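Local coordinates for protein Fdc1 (Candida dubliniensis, PDB 4ZAD) that probably catalyses the reversible decarboxylation of cinnamic, coumaric and ferulic acids to their vinyl products, using a prenylated flavin cofactor with manganese, at residues 276-281 with 301-306; 293-298 with 457-462. One frame throughout, in Å; residues are numbered along the deposited sequence.

In the fold
Contact 1 lies within the antiparallel sheet of the flavin-binding domain, whereas contact 2 joins a turn of that domain to residues 457-462 of the C-terminal domain. Their centres are about 23 Å apart, and the chain links them closely: strand 280-284 leads to strand 293-294, and the turn at 295-298 runs straight on into strand 300-312. Contact 1 combines backbone bonding and leucine, proline and tyrosine packing with a salt bridge between buried Asp277 and partly exposed Arg306. Contact 2 is much smaller, 159 Å² against 548 Å², and rests on one ring-amide stack beside the subunit interface. Both are partly buried.

Contact 1. Residues 276-281 with 301-306; sequences LDRDTL and TQPLYR
Strand pairing within the antiparallel sheet of the UbiD flavin-binding domain makes this contact: Leu276 and Asp277 of strand 270-277 lie against Tyr305 and Leu304 of strand 300-312. The chain turns a corner at Arg278 and Asp279, after which strand 280-284 carries on in the same sense along strand 300-312, beside Thr301 to Pro303. Asp277 and Leu304 form the hydrogen-bonded pair, Asp277 N giving to Leu304 O and Leu304 N to Asp277 O at 3.1 Å. Leu276 and Tyr305 form the neighbouring non-hydrogen-bonded pair, with both side chains on one face of the sheet, where Leu276 touches Ser202 of helix 197-207. With its CG anti to the backbone N (chi1 165°), Leu276 sets CD1 3.7 Å from the centroid of the Tyr305 ring, squarely above it, a CH-pi contact. The same methyl meets CB of Pro303 at 3.7 Å, the two side chains running alongside each other. Trp163 stacks on Tyr305 and Phe216 meets it edge to face, so the ring sits in an aromatic cluster; the Tyr305 side chain is about 6 Å from that of Ala178, a prenylated-FMN-binding residue. Arg278 leaves this contact to pair with Asp203 of helix 197-207. At the far end, Leu281 CD1 packs 3.6 Å from Thr301 OG1. On the other face, Asp277 divides its carboxylate: OD1 takes the backbone N of Asp279 at 3.0 Å, an Asx turn that holds the corner, while OD2 receives NE and NH2 of Arg306. The arginine, extended from CG to NE, grips that oxygen side-on, its guanidinium turned 58° from the carboxylate; NE meets the anti lone pair of OD2 at 3.0 Å, and NH2 reaches the same oxygen from above the carboxylate plane at 3.2 Å.

Contact 2. Residues 293-298 with 457-462; sequences YCFPKD and ASQGPL
Phe295 and Gln459 face each other across widely spaced backbones, their CA atoms 9.0 Å apart, so the segments meet through side chains. Residues 295-298 form a type I beta turn, closed by Asp298 N to Phe295 O at 3.0 Å, which follows the short strand 293-294; opposite it lie Ser458 of helix 455-458 and Gln459 next to it in the chain. The Gln459 chain, bent at chi2 (-43°), lays its amide flat on the Phe295 ring, the planes only 7° apart. Its CD lies 3.4 Å above the ring plane, over the centre, and CG adds a CH-pi contact 3.9 Å from the ring centroid. The Asp298 side chain crosses that of Gln459 at a slant, yet its carboxylate is nearly coplanar with the amide, 26° apart. Ser458 OG lies 4.3 Å from Phe295 CE2. The second subunit also takes part: its Phe488 packs on Phe295 and its Phe477 on Gln459, while Cys294 pairs with one of its strands. This is an amide-on-aromatic stack between the flavin-binding and C-terminal domains of a UbiD decarboxylase, with the side chain of Phe295 about 8 Å from that of Glu289, the predicted proton donor.

Contact 1. Residues 276-281 with 301-306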
loop_
_atom_site.group_PDB
_atom_site.type_symbol
_atom_site.label_atom_id
_atom_site.label_comp_id
_atom_site.label_asym_id
_atom_site.label_seq_id
_atom_site.Cartn_x
_atom_site.Cartn_y
_atom_site.Cartn_z
ATOM N N LEU A 276 -37.286 19.008 -7.794
ATOM C CA LEU A 276 -36.964 17.710 -7.180
ATOM C C LEU A 276 -38.256 17.189 -6.567
ATOM O O LEU A 276 -38.906 17.882 -5.765
ATOM C CB LEU A 276 -35.854 17.813 -6.103
ATOM C CG LEU A 276 -35.730 16.575 -5.198
ATOM C CD1 LEU A 276 -35.480 15.280 -6.048
ATOM C CD2 LEU A 276 -34.707 16.708 -4.089
ATOM N N ASP A 277 -38.618 15.970 -6.965
ATOM C CA ASP A 277 -39.879 15.379 -6.584
ATOM C C ASP A 277 -39.590 14.245 -5.660
ATOM O O ASP A 277 -39.150 13.176 -6.053
ATOM C CB ASP A 277 -40.639 14.909 -7.817
ATOM C CG ASP A 277 -42.060 14.488 -7.516
ATOM O OD1 ASP A 277 -42.387 14.150 -6.368
ATOM O OD2 ASP A 277 -42.856 14.447 -8.467
ATOM N N ARG A 278 -39.849 14.482 -4.391
ATOM C CA ARG A 278 -39.469 13.511 -3.403
ATOM C C ARG A 278 -40.647 12.574 -3.084
ATOM O O ARG A 278 -40.545 11.645 -2.219
ATOM C CB ARG A 278 -38.899 14.218 -2.179
ATOM C CG ARG A 278 -38.041 13.269 -1.369
ATOM C CD ARG A 278 -36.583 13.696 -1.196
ATOM N NE ARG A 278 -36.385 14.137 0.173
ATOM C CZ ARG A 278 -36.552 13.366 1.245
ATOM N NH1 ARG A 278 -36.903 12.101 1.143
ATOM N NH2 ARG A 278 -36.373 13.887 2.436
ATOM N N ASP A 279 -41.729 12.796 -3.829
ATOM C CA ASP A 279 -42.963 12.059 -3.710
ATOM C C ASP A 279 -43.046 10.941 -4.728
ATOM O O ASP A 279 -44.004 10.179 -4.729
ATOM C CB ASP A 279 -44.158 12.992 -3.955
ATOM C CG ASP A 279 -44.424 13.926 -2.815
ATOM O OD1 ASP A 279 -43.593 14.031 -1.885
ATOM O OD2 ASP A 279 -45.512 14.554 -2.848
ATOM N N THR A 280 -42.088 10.858 -5.636
ATOM C CA THR A 280 -42.135 9.752 -6.605
ATOM C C THR A 280 -40.769 9.112 -6.679
ATOM O O THR A 280 -39.797 9.785 -6.930
ATOM C CB THR A 280 -42.638 10.149 -8.042
ATOM O OG1 THR A 280 -41.581 10.006 -8.992
ATOM C CG2 THR A 280 -43.230 11.571 -8.101
ATOM N N LEU A 281 -40.723 7.811 -6.454
ATOM C CA LEU A 281 -39.502 7.063 -6.533
ATOM C C LEU A 281 -39.363 6.459 -7.911
ATOM O O LEU A 281 -40.368 6.097 -8.528
ATOM C CB LEU A 281 -39.508 5.971 -5.483
ATOM C CG LEU A 281 -39.585 6.514 -4.067
ATOM C CD1 LEU A 281 -39.499 5.348 -3.062
ATOM C CD2 LEU A 281 -38.500 7.644 -3.809
ATOM N N THR A 301 -34.395 2.429 -5.462
ATOM C CA THR A 301 -35.237 3.524 -5.916
ATOM C C THR A 301 -34.784 4.834 -5.333
ATOM O O THR A 301 -34.337 4.861 -4.189
ATOM C CB THR A 301 -36.678 3.313 -5.457
ATOM O OG1 THR A 301 -36.734 3.189 -4.018
ATOM C CG2 THR A 301 -37.234 2.075 -6.122
ATOM N N GLN A 302 -34.949 5.916 -6.094
ATOM C CA GLN A 302 -34.479 7.238 -5.666
ATOM C C GLN A 302 -35.416 8.331 -6.223
ATOM O O GLN A 302 -36.113 8.118 -7.231
ATOM C CB GLN A 302 -32.991 7.486 -6.100
ATOM C CG GLN A 302 -31.884 6.657 -5.374
ATOM C CD GLN A 302 -31.739 6.964 -3.894
ATOM O OE1 GLN A 302 -31.530 6.063 -3.067
ATOM N NE2 GLN A 302 -31.868 8.242 -3.540
ATOM N N PRO A 303 -35.437 9.514 -5.573
ATOM C CA PRO A 303 -36.326 10.607 -6.001
ATOM C C PRO A 303 -36.067 11.088 -7.429
ATOM O O PRO A 303 -35.087 10.669 -8.055
ATOM C CB PRO A 303 -36.052 11.734 -4.982
ATOM C CG PRO A 303 -35.076 11.290 -4.090
ATOM C CD PRO A 303 -34.800 9.819 -4.282
ATOM N N LEU A 304 -36.940 11.956 -7.927
ATOM C CA LEU A 304 -36.907 12.332 -9.341
ATOM C C LEU A 304 -36.856 13.806 -9.510
ATOM O O LEU A 304 -37.720 14.504 -8.974
ATOM C CB LEU A 304 -38.156 11.831 -10.083
ATOM C CG LEU A 304 -38.135 12.005 -11.594
ATOM C CD1 LEU A 304 -36.918 11.276 -12.237
ATOM C CD2 LEU A 304 -39.462 11.492 -12.187
ATOM N N TYR A 305 -35.855 14.261 -10.268
ATOM C CA TYR A 305 -35.678 15.667 -10.582
ATOM C C TYR A 305 -36.292 15.900 -11.932
ATOM O O TYR A 305 -35.830 15.332 -12.926
ATOM C CB TYR A 305 -34.203 16.039 -10.677
ATOM C CG TYR A 305 -33.373 15.910 -9.423
ATOM C CD1 TYR A 305 -32.855 14.695 -9.039
ATOM C CD2 TYR A 305 -33.028 17.035 -8.665
ATOM C CE1 TYR A 305 -32.054 14.573 -7.925
ATOM C CE2 TYR A 305 -32.217 16.924 -7.532
ATOM C CZ TYR A 305 -31.732 15.687 -7.182
ATOM O OH TYR A 305 -30.919 15.542 -6.072
ATOM N N ARG A 306 -37.310 16.745 -11.980
ATOM C CA ARG A 306 -38.027 17.014 -13.206
ATOM C C ARG A 306 -37.476 18.288 -13.711
ATOM O O ARG A 306 -37.645 19.306 -13.075
ATOM C CB ARG A 306 -39.510 17.175 -12.936
ATOM C CG ARG A 306 -40.128 16.012 -12.116
ATOM C CD ARG A 306 -41.691 16.168 -11.965
ATOM N NE ARG A 306 -42.279 15.012 -11.307
ATOM C CZ ARG A 306 -42.589 13.866 -11.917
ATOM N NH1 ARG A 306 -42.371 13.713 -13.236
ATOM N NH2 ARG A 306 -43.110 12.854 -11.196
#

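Contact 2. Residues 293-298 with 457-462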
loop_
_atom_site.group_PDB
_atom_site.type_symbol
_atom_site.label_atom_id
_atom_site.label_comp_id
_atom_site.label_asym_id
_atom_site.label_seq_id
_atom_site.Cartn_x
_atom_site.Cartn_y
_atom_site.Cartn_z
ATOM N N TYR A 293 -15.840 -0.548 -7.644
ATOM C CA TYR A 293 -16.808 -1.524 -8.191
ATOM C C TYR A 293 -18.053 -0.896 -8.854
ATOM O O TYR A 293 -18.498 0.196 -8.492
ATOM C CB TYR A 293 -17.276 -2.485 -7.091
ATOM C CG TYR A 293 -16.141 -3.092 -6.307
ATOM C CD1 TYR A 293 -15.527 -2.386 -5.254
ATOM C CD2 TYR A 293 -15.665 -4.342 -6.607
ATOM C CE1 TYR A 293 -14.483 -2.908 -4.559
ATOM C CE2 TYR A 293 -14.632 -4.872 -5.905
ATOM C CZ TYR A 293 -14.030 -4.141 -4.892
ATOM O OH TYR A 293 -12.995 -4.688 -4.191
ATOM N N CYS A 294 -18.589 -1.594 -9.850
ATOM C CA CYS A 294 -20.002 -1.490 -10.215
ATOM C C CYS A 294 -20.615 -2.865 -9.980
ATOM O O CYS A 294 -20.113 -3.880 -10.469
ATOM C CB CYS A 294 -20.205 -1.116 -11.677
ATOM S SG CYS A 294 -21.992 -1.114 -12.044
ATOM N N PHE A 295 -21.692 -2.907 -9.223
ATOM C CA PHE A 295 -22.366 -4.162 -8.924
ATOM C C PHE A 295 -23.670 -4.183 -9.742
ATOM O O PHE A 295 -24.685 -3.611 -9.312
ATOM C CB PHE A 295 -22.640 -4.240 -7.424
ATOM C CG PHE A 295 -21.446 -4.605 -6.612
ATOM C CD1 PHE A 295 -21.014 -5.941 -6.538
ATOM C CD2 PHE A 295 -20.749 -3.639 -5.894
ATOM C CE1 PHE A 295 -19.911 -6.293 -5.763
ATOM C CE2 PHE A 295 -19.636 -3.992 -5.119
ATOM C CZ PHE A 295 -19.219 -5.320 -5.061
ATOM N N PRO A 296 -23.651 -4.824 -10.926
ATOM C CA PRO A 296 -24.684 -4.491 -11.891
ATOM C C PRO A 296 -26.083 -4.916 -11.490
ATOM O O PRO A 296 -27.034 -4.394 -12.049
ATOM C CB PRO A 296 -24.244 -5.242 -13.172
ATOM C CG PRO A 296 -22.911 -5.701 -12.924
ATOM C CD PRO A 296 -22.810 -5.904 -11.442
ATOM N N LYS A 297 -26.199 -5.855 -10.557
ATOM C CA LYS A 297 -27.505 -6.327 -10.115
ATOM C C LYS A 297 -28.058 -5.537 -8.930
ATOM O O LYS A 297 -29.244 -5.662 -8.623
ATOM C CB LYS A 297 -27.459 -7.833 -9.808
ATOM C CG LYS A 297 -27.610 -8.722 -11.078
ATOM C CD LYS A 297 -27.141 -10.169 -10.835
ATOM N N ASP A 298 -27.215 -4.725 -8.276
ATOM C CA ASP A 298 -27.680 -3.814 -7.218
ATOM C C ASP A 298 -28.646 -2.757 -7.755
ATOM O O ASP A 298 -28.265 -1.905 -8.555
ATOM C CB ASP A 298 -26.513 -3.101 -6.552
ATOM C CG ASP A 298 -25.745 -3.988 -5.606
ATOM O OD1 ASP A 298 -26.004 -5.211 -5.548
ATOM O OD2 ASP A 298 -24.870 -3.437 -4.908
ATOM N N ALA A 457 -19.856 -3.378 3.091
ATOM C CA ALA A 457 -21.216 -3.140 3.602
ATOM C C ALA A 457 -22.308 -3.437 2.557
ATOM O O ALA A 457 -23.300 -4.075 2.880
ATOM C CB ALA A 457 -21.370 -1.722 4.155
ATOM N N SER A 458 -22.136 -3.008 1.313
ATOM C CA SER A 458 -23.227 -3.123 0.348
ATOM C C SER A 458 -23.510 -4.570 -0.016
ATOM O O SER A 458 -24.666 -4.922 -0.302
ATOM C CB SER A 458 -22.953 -2.299 -0.904
ATOM O OG SER A 458 -21.893 -2.832 -1.676
ATOM N N GLN A 459 -22.447 -5.391 -0.016
ATOM C CA GLN A 459 -22.509 -6.829 -0.312
ATOM C C GLN A 459 -22.620 -7.698 0.942
ATOM O O GLN A 459 -22.758 -8.918 0.831
ATOM C CB GLN A 459 -21.246 -7.263 -1.056
ATOM C CG GLN A 459 -20.938 -6.494 -2.312
ATOM C CD GLN A 459 -22.153 -6.252 -3.160
ATOM O OE1 GLN A 459 -22.682 -5.149 -3.161
ATOM N NE2 GLN A 459 -22.632 -7.280 -3.850
ATOM N N GLY A 460 -22.535 -7.075 2.124
ATOM C CA GLY A 460 -22.574 -7.784 3.427
ATOM C C GLY A 460 -23.819 -7.537 4.264
ATOM O O GLY A 460 -24.806 -7.027 3.764
ATOM N N PRO A 461 -23.775 -7.916 5.554
ATOM C CA PRO A 461 -24.880 -7.682 6.490
ATOM C C PRO A 461 -25.073 -6.227 6.973
ATOM O O PRO A 461 -26.165 -5.891 7.426
ATOM C CB PRO A 461 -24.516 -8.576 7.681
ATOM C CG PRO A 461 -23.051 -8.634 7.680
ATOM C CD PRO A 461 -22.670 -8.651 6.206
ATOM N N LEU A 462 -24.029 -5.390 6.892
ATOM C CA LEU A 462 -24.073 -3.985 7.344
ATOM C C LEU A 462 -25.117 -3.155 6.622
ATOM O O LEU A 462 -25.477 -2.085 7.122
ATOM C CB LEU A 462 -22.699 -3.289 7.181
ATOM C CG LEU A 462 -21.520 -3.605 8.122
ATOM C CD1 LEU A 462 -20.355 -2.691 7.860
ATOM C CD2 LEU A 462 -21.926 -3.505 9.589
#